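Local coordinates for putative cell adhesion protein (PDB 4H40) that probably serves as a fimbrillin-like pilus subunit of the gut bacterium Bacteroides fragilis, with a likely role in cell adhesion, at residues Y23-G35 with L289-A301. Sequence-based numbering, arbitrary orientation.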
ATOM      1  N   TYR B  23     -24.817 -17.272  -8.390  1.00 52.14           N
ATOM      2  CA  TYR B  23     -24.277 -16.372  -7.391  1.00 50.23           C
ATOM      3  C   TYR B  23     -23.461 -15.251  -8.035  1.00 54.16           C
ATOM      4  O   TYR B  23     -22.983 -15.379  -9.164  1.00 54.45           O
ATOM      5  CB  TYR B  23     -23.452 -17.119  -6.318  1.00 49.53           C
ATOM      6  CG  TYR B  23     -22.060 -17.543  -6.731  1.00 48.85           C
ATOM      7  CD1 TYR B  23     -21.848 -18.725  -7.428  1.00 51.12           C
ATOM      8  CD2 TYR B  23     -20.947 -16.822  -6.326  1.00 49.14           C
ATOM      9  CE1 TYR B  23     -20.562 -19.173  -7.729  1.00 50.19           C
ATOM     10  CE2 TYR B  23     -19.655 -17.244  -6.638  1.00 50.24           C
ATOM     11  CZ  TYR B  23     -19.465 -18.415  -7.355  1.00 59.89           C
ATOM     12  OH  TYR B  23     -18.185 -18.828  -7.666  1.00 60.39           O
ATOM     13  N   TYR B  24     -23.355 -14.130  -7.310  1.00 49.51           N
ATOM     14  CA  TYR B  24     -22.520 -13.015  -7.696  1.00 48.95           C
ATOM     15  C   TYR B  24     -21.191 -13.237  -7.009  1.00 53.68           C
ATOM     16  O   TYR B  24     -21.147 -13.286  -5.766  1.00 51.61           O
ATOM     17  CB  TYR B  24     -23.145 -11.675  -7.298  1.00 50.07           C
ATOM     18  CG  TYR B  24     -24.333 -11.268  -8.129  1.00 51.19           C
ATOM     19  CD1 TYR B  24     -24.164 -10.687  -9.382  1.00 52.00           C
ATOM     20  CD2 TYR B  24     -25.631 -11.408  -7.639  1.00 52.96           C
ATOM     21  CE1 TYR B  24     -25.253 -10.269 -10.137  1.00 53.19           C
ATOM     22  CE2 TYR B  24     -26.732 -10.998  -8.388  1.00 55.90           C
ATOM     23  CZ  TYR B  24     -26.538 -10.437  -9.644  1.00 65.90           C
ATOM     24  OH  TYR B  24     -27.612 -10.025 -10.397  1.00 72.49           O
ATOM     25  N   PRO B  25     -20.111 -13.501  -7.774  1.00 51.15           N
ATOM     26  CA  PRO B  25     -18.815 -13.758  -7.129  1.00 49.95           C
ATOM     27  C   PRO B  25     -18.200 -12.494  -6.536  1.00 53.92           C
ATOM     28  O   PRO B  25     -18.540 -11.370  -6.914  1.00 55.05           O
ATOM     29  CB  PRO B  25     -17.967 -14.291  -8.284  1.00 51.91           C
ATOM     30  CG  PRO B  25     -18.540 -13.629  -9.477  1.00 56.09           C
ATOM     31  CD  PRO B  25     -19.999 -13.546  -9.245  1.00 52.43           C
ATOM     32  N   SER B  26     -17.270 -12.688  -5.631  1.00 50.51           N
ATOM     33  CA  SER B  26     -16.524 -11.620  -4.986  1.00 49.63           C
ATOM     34  C   SER B  26     -15.702 -10.816  -6.030  1.00 54.61           C
ATOM     35  O   SER B  26     -15.119 -11.432  -6.931  1.00 56.06           O
ATOM     36  CB  SER B  26     -15.608 -12.242  -3.943  1.00 49.97           C
ATOM     37  OG  SER B  26     -14.866 -11.228  -3.297  1.00 59.50           O
ATOM     38  N   ILE B  27     -15.681  -9.461  -5.928  1.00 50.11           N
ATOM     39  CA  ILE B  27     -14.929  -8.574  -6.834  1.00 50.76           C
ATOM     40  C   ILE B  27     -14.056  -7.599  -6.036  1.00 58.08           C
ATOM     41  O   ILE B  27     -14.206  -7.473  -4.826  1.00 57.35           O
ATOM     42  CB  ILE B  27     -15.842  -7.790  -7.825  1.00 55.69           C
ATOM     43  CG1 ILE B  27     -16.885  -6.910  -7.109  1.00 56.14           C
ATOM     44  CG2 ILE B  27     -16.456  -8.684  -8.910  1.00 57.38           C
ATOM     45  CD1 ILE B  27     -16.918  -5.452  -7.648  1.00 61.98           C
ATOM     46  N   SER B  28     -13.163  -6.889  -6.709  1.00 58.96           N
ATOM     47  CA  SER B  28     -12.312  -5.919  -6.025  1.00 60.42           C
ATOM     48  C   SER B  28     -13.106  -4.669  -5.657  1.00 69.31           C
ATOM     49  O   SER B  28     -14.031  -4.307  -6.397  1.00 70.30           O
ATOM     50  CB  SER B  28     -11.124  -5.543  -6.897  1.00 64.19           C
ATOM     51  OG  SER B  28     -10.195  -6.615  -6.957  1.00 73.41           O
ATOM     52  N   PRO B  29     -12.729  -3.937  -4.577  1.00 67.90           N
ATOM     53  CA  PRO B  29     -13.436  -2.690  -4.261  1.00 70.22           C
ATOM     54  C   PRO B  29     -13.340  -1.630  -5.367  1.00 82.67           C
ATOM     55  O   PRO B  29     -12.514  -1.681  -6.284  1.00 82.34           O
ATOM     56  CB  PRO B  29     -12.739  -2.202  -2.990  1.00 71.12           C
ATOM     57  CG  PRO B  29     -12.077  -3.378  -2.441  1.00 72.64           C
ATOM     58  CD  PRO B  29     -11.656  -4.192  -3.595  1.00 67.59           C
ATOM     59  N   SER B  30     -14.270  -0.695  -5.281  1.00 86.91           N
ATOM     60  CA  SER B  30     -14.506   0.480  -6.115  1.00 91.42           C
ATOM     61  C   SER B  30     -15.630   1.233  -5.412  1.00102.57           C
ATOM     62  O   SER B  30     -16.549   0.583  -4.882  1.00101.38           O
ATOM     63  CB  SER B  30     -14.850   0.095  -7.558  1.00 94.86           C
ATOM     64  OG  SER B  30     -16.061  -0.637  -7.664  1.00101.12           O
ATOM     65  N   ALA B  31     -15.519   2.584  -5.341  1.00105.19           N
ATOM     66  CA  ALA B  31     -16.447   3.492  -4.650  1.00108.70           C
ATOM     67  C   ALA B  31     -17.935   3.089  -4.762  1.00116.77           C
ATOM     68  O   ALA B  31     -18.491   2.966  -5.863  1.00116.79           O
ATOM     69  CB  ALA B  31     -16.259   4.901  -5.140  1.00112.34           C
ATOM     70  N   GLN B  32     -18.544   2.864  -3.581  1.00115.81           N
ATOM     71  CA  GLN B  32     -19.912   2.397  -3.351  1.00116.79           C
ATOM     72  C   GLN B  32     -21.002   3.362  -3.841  1.00124.77           C
ATOM     73  O   GLN B  32     -20.786   4.576  -3.905  1.00126.56           O
ATOM     74  CB  GLN B  32     -20.122   2.153  -1.846  1.00117.92           C
ATOM     75  CG  GLN B  32     -19.524   0.852  -1.313  1.00134.87           C
ATOM     76  CD  GLN B  32     -19.920   0.559   0.123  1.00154.25           C
ATOM     77  OE1 GLN B  32     -20.764   1.240   0.729  1.00149.93           O
ATOM     78  NE2 GLN B  32     -19.328  -0.486   0.695  1.00144.24           N
ATOM     79  N   THR B  33     -22.190   2.796  -4.159  1.00121.96           N
ATOM     80  CA  THR B  33     -23.387   3.538  -4.550  1.00124.24           C
ATOM     81  C   THR B  33     -24.029   3.973  -3.225  1.00128.89           C
ATOM     82  O   THR B  33     -24.604   3.147  -2.505  1.00127.51           O
ATOM     83  CB  THR B  33     -24.291   2.686  -5.480  1.00131.37           C
ATOM     84  OG1 THR B  33     -23.577   2.387  -6.685  1.00128.74           O
ATOM     85  CG2 THR B  33     -25.625   3.373  -5.816  1.00132.29           C
ATOM     86  N   ARG B  34     -23.859   5.262  -2.880  1.00127.04           N
ATOM     87  CA  ARG B  34     -24.348   5.864  -1.636  1.00127.78           C
ATOM     88  C   ARG B  34     -25.862   6.187  -1.709  1.00132.48           C
ATOM     89  O   ARG B  34     -26.372   6.982  -0.908  1.00134.76           O
ATOM     90  CB  ARG B  34     -23.529   7.133  -1.330  1.00129.80           C
ATOM     91  N   GLY B  35     -26.564   5.520  -2.629  1.00126.68           N
ATOM     92  CA  GLY B  35     -27.984   5.725  -2.895  1.00127.20           C
ATOM     93  C   GLY B  35     -29.017   4.967  -2.081  1.00126.57           C
ATOM     94  O   GLY B  35     -28.828   4.680  -0.893  1.00125.23           O
ATOM     95  N   LEU B 289      -7.489  -0.195   6.659  1.00 70.05           N
ATOM     96  CA  LEU B 289      -8.258  -1.162   5.880  1.00 66.86           C
ATOM     97  C   LEU B 289      -9.762  -1.202   6.262  1.00 66.23           C
ATOM     98  O   LEU B 289     -10.078  -1.229   7.452  1.00 65.08           O
ATOM     99  CB  LEU B 289      -7.632  -2.562   6.047  1.00 65.79           C
ATOM    100  CG  LEU B 289      -6.591  -3.007   4.997  1.00 69.71           C
ATOM    101  CD1 LEU B 289      -5.979  -4.343   5.370  1.00 67.73           C
ATOM    102  CD2 LEU B 289      -7.217  -3.144   3.605  1.00 73.22           C
ATOM    103  N   TYR B 290     -10.672  -1.200   5.227  1.00 60.45           N
ATOM    104  CA  TYR B 290     -12.140  -1.287   5.316  1.00 59.93           C
ATOM    105  C   TYR B 290     -12.602  -2.474   4.470  1.00 64.15           C
ATOM    106  O   TYR B 290     -12.836  -2.363   3.250  1.00 65.81           O
ATOM    107  CB  TYR B 290     -12.840   0.023   4.889  1.00 62.22           C
ATOM    108  CG  TYR B 290     -14.178   0.248   5.568  1.00 64.47           C
ATOM    109  CD1 TYR B 290     -14.253   0.532   6.930  1.00 68.02           C
ATOM    110  CD2 TYR B 290     -15.371   0.187   4.848  1.00 64.86           C
ATOM    111  CE1 TYR B 290     -15.480   0.725   7.565  1.00 70.76           C
ATOM    112  CE2 TYR B 290     -16.605   0.399   5.468  1.00 67.03           C
ATOM    113  CZ  TYR B 290     -16.658   0.661   6.830  1.00 77.79           C
ATOM    114  OH  TYR B 290     -17.873   0.862   7.467  1.00 79.55           O
ATOM    115  N   LEU B 291     -12.620  -3.650   5.118  1.00 57.27           N
ATOM    116  CA  LEU B 291     -12.971  -4.930   4.496  1.00 52.71           C
ATOM    117  C   LEU B 291     -14.478  -5.085   4.570  1.00 56.10           C
ATOM    118  O   LEU B 291     -15.049  -5.047   5.669  1.00 56.44           O
ATOM    119  CB  LEU B 291     -12.220  -6.074   5.216  1.00 51.12           C
ATOM    120  CG  LEU B 291     -10.679  -5.895   5.446  1.00 54.61           C
ATOM    121  CD1 LEU B 291     -10.077  -7.063   6.251  1.00 54.65           C
ATOM    122  CD2 LEU B 291      -9.932  -5.766   4.146  1.00 52.70           C
ATOM    123  N   THR B 292     -15.140  -5.120   3.408  1.00 51.52           N
ATOM    124  CA  THR B 292     -16.603  -5.238   3.366  1.00 51.84           C
ATOM    125  C   THR B 292     -17.038  -6.528   2.626  1.00 54.16           C
ATOM    126  O   THR B 292     -16.252  -7.129   1.887  1.00 52.42           O
ATOM    127  CB  THR B 292     -17.242  -3.980   2.755  1.00 64.36           C
ATOM    128  OG1 THR B 292     -16.711  -3.733   1.454  1.00 63.71           O
ATOM    129  CG2 THR B 292     -16.999  -2.760   3.575  1.00 69.67           C
ATOM    130  N   ALA B 293     -18.310  -6.933   2.848  1.00 50.42           N
ATOM    131  CA  ALA B 293     -18.966  -8.107   2.288  1.00 48.15           C
ATOM    132  C   ALA B 293     -18.987  -8.058   0.789  1.00 53.34           C
ATOM    133  O   ALA B 293     -19.365  -7.039   0.233  1.00 55.08           O
ATOM    134  CB  ALA B 293     -20.388  -8.190   2.808  1.00 49.50           C
ATOM    135  N   GLY B 294     -18.619  -9.165   0.151  1.00 50.22           N
ATOM    136  CA  GLY B 294     -18.649  -9.309  -1.300  1.00 49.60           C
ATOM    137  C   GLY B 294     -17.434  -8.785  -2.033  1.00 52.79           C
ATOM    138  O   GLY B 294     -17.424  -8.811  -3.260  1.00 50.69           O
ATOM    139  N   HIS B 295     -16.384  -8.334  -1.295  1.00 50.30           N
ATOM    140  CA  HIS B 295     -15.165  -7.797  -1.913  1.00 49.34           C
ATOM    141  C   HIS B 295     -13.932  -8.636  -1.655  1.00 51.14           C
ATOM    142  O   HIS B 295     -13.845  -9.323  -0.636  1.00 49.21           O
ATOM    143  CB  HIS B 295     -14.896  -6.375  -1.452  1.00 51.22           C
ATOM    144  CG  HIS B 295     -15.936  -5.415  -1.930  1.00 55.72           C
ATOM    145  ND1 HIS B 295     -16.742  -4.746  -1.046  1.00 58.06           N
ATOM    146  CD2 HIS B 295     -16.286  -5.068  -3.193  1.00 57.45           C
ATOM    147  CE1 HIS B 295     -17.539  -3.996  -1.787  1.00 58.00           C
ATOM    148  NE2 HIS B 295     -17.315  -4.171  -3.083  1.00 58.18           N
ATOM    149  N   SER B 296     -12.980  -8.582  -2.610  1.00 48.04           N
ATOM    150  CA  SER B 296     -11.696  -9.284  -2.580  1.00 46.28           C
ATOM    151  C   SER B 296     -10.583  -8.304  -2.352  1.00 51.52           C
ATOM    152  O   SER B 296     -10.531  -7.263  -3.000  1.00 53.31           O
ATOM    153  CB  SER B 296     -11.444 -10.034  -3.879  1.00 47.47           C
ATOM    154  OG  SER B 296     -12.278 -11.167  -4.033  1.00 54.23           O
ATOM    155  N   TYR B 297      -9.687  -8.643  -1.440  1.00 46.12           N
ATOM    156  CA  TYR B 297      -8.537  -7.829  -1.100  1.00 45.33           C
ATOM    157  C   TYR B 297      -7.356  -8.693  -1.488  1.00 50.15           C
ATOM    158  O   TYR B 297      -6.979  -9.611  -0.759  1.00 50.01           O
ATOM    159  CB  TYR B 297      -8.608  -7.389   0.394  1.00 45.60           C
ATOM    160  CG  TYR B 297      -9.884  -6.614   0.664  1.00 44.70           C
ATOM    161  CD1 TYR B 297     -11.072  -7.276   0.977  1.00 44.28           C
ATOM    162  CD2 TYR B 297      -9.941  -5.240   0.460  1.00 46.41           C
ATOM    163  CE1 TYR B 297     -12.272  -6.590   1.110  1.00 42.09           C
ATOM    164  CE2 TYR B 297     -11.134  -4.539   0.617  1.00 48.79           C
ATOM    165  CZ  TYR B 297     -12.307  -5.225   0.896  1.00 57.84           C
ATOM    166  OH  TYR B 297     -13.483  -4.528   1.058  1.00 65.83           O
ATOM    167  N   ASN B 298      -6.951  -8.541  -2.759  1.00 47.08           N
ATOM    168  CA  ASN B 298      -5.891  -9.284  -3.443  1.00 45.54           C
ATOM    169  C   ASN B 298      -4.533  -8.644  -3.302  1.00 47.77           C
ATOM    170  O   ASN B 298      -4.399  -7.461  -3.490  1.00 48.46           O
ATOM    171  CB  ASN B 298      -6.224  -9.374  -4.917  1.00 42.31           C
ATOM    172  CG  ASN B 298      -7.605  -9.887  -5.144  1.00 55.53           C
ATOM    173  OD1 ASN B 298      -8.057 -10.798  -4.446  1.00 49.95           O
ATOM    174  ND2 ASN B 298      -8.315  -9.292  -6.099  1.00 49.60           N
ATOM    175  N   TYR B 299      -3.541  -9.436  -2.972  1.00 44.03           N
ATOM    176  CA  TYR B 299      -2.151  -9.044  -2.812  1.00 44.46           C
ATOM    177  C   TYR B 299      -1.296  -9.938  -3.698  1.00 48.21           C
ATOM    178  O   TYR B 299      -1.686 -11.080  -3.947  1.00 46.67           O
ATOM    179  CB  TYR B 299      -1.728  -9.162  -1.348  1.00 45.87           C
ATOM    180  CG  TYR B 299      -2.378  -8.123  -0.459  1.00 48.70           C
ATOM    181  CD1 TYR B 299      -3.665  -8.311   0.051  1.00 48.74           C
ATOM    182  CD2 TYR B 299      -1.693  -6.964  -0.094  1.00 50.45           C
ATOM    183  CE1 TYR B 299      -4.268  -7.349   0.860  1.00 47.40           C
ATOM    184  CE2 TYR B 299      -2.273  -6.015   0.739  1.00 51.24           C
ATOM    185  CZ  TYR B 299      -3.575  -6.190   1.177  1.00 57.58           C
ATOM    186  OH  TYR B 299      -4.153  -5.209   1.936  1.00 61.31           O
ATOM    187  N   THR B 300      -0.191  -9.389  -4.255  1.00 45.54           N
ATOM    188  CA  THR B 300       0.758 -10.133  -5.094  1.00 44.83           C
ATOM    189  C   THR B 300       2.129  -9.896  -4.475  1.00 48.61           C
ATOM    190  O   THR B 300       2.593  -8.756  -4.381  1.00 49.71           O
ATOM    191  CB  THR B 300       0.618  -9.795  -6.578  1.00 45.13           C
ATOM    192  OG1 THR B 300      -0.769  -9.886  -6.896  1.00 58.99           O
ATOM    193  CG2 THR B 300       1.301 -10.780  -7.453  1.00 34.35           C
ATOM    194  N   ALA B 301       2.698 -10.960  -3.913  1.00 41.64           N
ATOM    195  CA  ALA B 301       3.980 -10.858  -3.251  1.00 40.52           C
ATOM    196  C   ALA B 301       5.053 -11.658  -4.044  1.00 44.83           C
ATOM    197  O   ALA B 301       4.712 -12.651  -4.679  1.00 43.71           O
ATOM    198  CB  ALA B 301       3.855 -11.353  -1.813  1.00 39.87           C
TER
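I27 lies against the type II beta turn that runs from T292 to H295. NE2 of Q32 lies 4.2 Å from OG1 of T292, and Q32 is poorly ordered. G294, in the turn, has positive phi (85°) and presents its carbonyl toward segment 23-35. G294 O accepts the backbone N-H of I27 at 3.3 Å. H295 is the bridge partner of I27, and the two backbones run parallel here. The imidazole of H295 is anchored on the T292 side: ND1 hydrogen-bonds T292 OG1 at 2.7 Å, which limits ring rotation. CD2 then lies beside I27 O, which sits at the ring edge and in its plane. CA of P29 also packs near CD2. S296 completes the bridge. Its N donates to I27 O at 2.8 Å. Its OG meets S26 OG in a hydrogen bond of 2.7 Å. S26 OG reaches there because it stands anti to the backbone N (chi1 180°), beside its own carbonyl carbon. The ring of P29 lies against S296 and Y297. CD of P29 is near the S296 carbonyl, and CG packs on CE2 of Y297 at 3.4 Å; the two side chains cross obliquely. L291 CD2 lies over the centre of one face of the Y297 ring. Y297 OH accepts the N-H of T292 at 2.9 Å, tying the strand back to the turn. Beyond it, ND2 of N298 approaches S28 OG without a bond. Strand 296-305 pairs with strand 177-190, and G294 makes a backbone hydrogen bond with T181 of that second strand. The contact is a single parallel beta bridge joining the loop after strand 23-24 to the type II turn that leads into strand 296-305, in a beta-rich fimbrillin-like fold of the transthyretin clan.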